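Local atomic coordinates of esterase E25 (Uncultured bacterium, PDB entry 4Q05), a protein that probably hydrolyses ester bonds, as a dimeric bacterial member of the hormone-sensitive lipase family with an alpha/beta hydrolase fold. Residues Ala153-Thr158 with Val337-Pro342. Residues are numbered along the deposited sequence; the frame is centred on the assembly and turned at random.
Sequences AIVIAT and VDLTAP
Leu339 reaches from its loop with both methyls against one side of helix 151-160. Its CD2 lies 3.6 Å from CG2 of Val155, while CD1 leans on that same methyl. Val155 suits the spot because its short beta-branched side chain offers two methyls close to the helix: with CG1 anti to the backbone N (chi1 171°), CG2 stands beside that N and meets the fork of the leucine. The leucine is long enough to bridge backbones whose nearest CA atoms, those of Val155 and Leu339, are 7.2 Å apart.

Thr158, one turn on, has its OG1 4.1 Å from Leu339 CD1, and can face this apolar group because its hydroxyl is bound within its own helix. OG1 donates to Ile154 O over 2.6 Å, tilted 27° from the carbonyl plane, and Thr158 N reaches the same oxygen from the opposite face. With a valine in its place, the hydroxyl's bond would be lost and Ile154 O would probably keep just the helical N-H of the two donors described here.

Leu102 of helix 91-102 touches both Thr158 and Leu339, extending the apolar patch. Leu339 is the second residue of a type I turn from Asp338 to Ala341, which aims its side chain at the helix. Asp338 OD1 accepts from Thr340 N at 2.7 Å, forming an Asx turn, and from Thr340 OG1, which approaches from above the carboxylate plane. Ala341 then occupies the N-cap position, right before helix 342-358. The contact thus ties the helix of the beta-alpha-beta crossover from strand 132-136 to its parallel neighbour 164-168 to the loop before the C-terminal helix of an alpha/beta hydrolase fold.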
# COMPACT_ATOMS: atom_id res chain seq x y z
N ALA A 153 -12.70 16.48 -9.05
CA ALA A 153 -12.00 17.41 -9.93
C ALA A 153 -11.70 18.70 -9.19
O ALA A 153 -10.64 19.30 -9.36
CB ALA A 153 -12.85 17.71 -11.15
N ILE A 154 -12.66 19.15 -8.41
CA ILE A 154 -12.48 20.35 -7.61
C ILE A 154 -11.35 20.15 -6.60
O ILE A 154 -10.50 21.03 -6.41
CB ILE A 154 -13.78 20.71 -6.90
CG1 ILE A 154 -14.84 21.14 -7.93
CG2 ILE A 154 -13.56 21.81 -5.85
CD1 ILE A 154 -16.26 21.11 -7.39
N VAL A 155 -11.32 18.97 -5.97
CA VAL A 155 -10.28 18.67 -4.99
C VAL A 155 -8.91 18.62 -5.64
O VAL A 155 -7.95 19.21 -5.15
CB VAL A 155 -10.52 17.31 -4.31
CG1 VAL A 155 -9.30 16.94 -3.48
CG2 VAL A 155 -11.77 17.33 -3.46
N ILE A 156 -8.82 17.91 -6.76
CA ILE A 156 -7.57 17.86 -7.49
C ILE A 156 -7.14 19.26 -7.90
O ILE A 156 -5.99 19.66 -7.71
CB ILE A 156 -7.72 16.95 -8.73
CG1 ILE A 156 -7.94 15.49 -8.31
CG2 ILE A 156 -6.50 17.08 -9.62
CD1 ILE A 156 -8.31 14.56 -9.47
N ALA A 157 -8.06 20.02 -8.48
CA ALA A 157 -7.71 21.36 -8.97
C ALA A 157 -7.12 22.22 -7.85
O ALA A 157 -6.02 22.75 -8.00
CB ALA A 157 -8.92 22.04 -9.60
N THR A 158 -7.83 22.35 -6.73
CA THR A 158 -7.36 23.23 -5.65
C THR A 158 -6.09 22.76 -5.01
O THR A 158 -5.18 23.55 -4.79
CB THR A 158 -8.37 23.39 -4.50
OG1 THR A 158 -9.28 22.29 -4.46
CG2 THR A 158 -9.10 24.67 -4.62
N VAL A 337 -12.67 13.49 0.19
CA VAL A 337 -14.00 13.74 0.75
C VAL A 337 -13.96 14.91 1.74
O VAL A 337 -14.93 15.65 1.87
CB VAL A 337 -14.55 12.47 1.44
CG1 VAL A 337 -15.57 12.83 2.50
CG2 VAL A 337 -15.15 11.53 0.40
N ASP A 338 -12.84 15.09 2.41
CA ASP A 338 -12.69 16.22 3.33
C ASP A 338 -11.36 16.90 3.09
O ASP A 338 -10.30 16.34 3.38
CB ASP A 338 -12.80 15.74 4.77
CG ASP A 338 -12.82 16.90 5.77
OD1 ASP A 338 -12.10 17.90 5.57
OD2 ASP A 338 -13.57 16.78 6.76
N LEU A 339 -11.41 18.13 2.58
CA LEU A 339 -10.20 18.82 2.18
C LEU A 339 -9.33 19.19 3.37
O LEU A 339 -8.16 19.55 3.20
CB LEU A 339 -10.54 20.08 1.38
CG LEU A 339 -11.29 19.96 0.03
CD1 LEU A 339 -10.34 20.17 -1.13
CD2 LEU A 339 -12.04 18.64 -0.11
N THR A 340 -9.88 19.12 4.58
CA THR A 340 -9.08 19.43 5.77
C THR A 340 -8.30 18.23 6.33
O THR A 340 -7.51 18.38 7.24
CB THR A 340 -9.93 19.98 6.92
OG1 THR A 340 -10.74 18.93 7.45
CG2 THR A 340 -10.82 21.17 6.45
N ALA A 341 -8.56 17.03 5.82
CA ALA A 341 -7.85 15.86 6.34
C ALA A 341 -6.37 15.98 6.01
O ALA A 341 -6.00 16.23 4.87
CB ALA A 341 -8.43 14.58 5.76
N PRO A 342 -5.51 15.82 7.02
CA PRO A 342 -4.09 15.79 6.65
C PRO A 342 -3.79 14.76 5.55
O PRO A 342 -2.91 15.02 4.75
CB PRO A 342 -3.39 15.43 7.96
CG PRO A 342 -4.27 16.14 9.01
CD PRO A 342 -5.70 15.99 8.48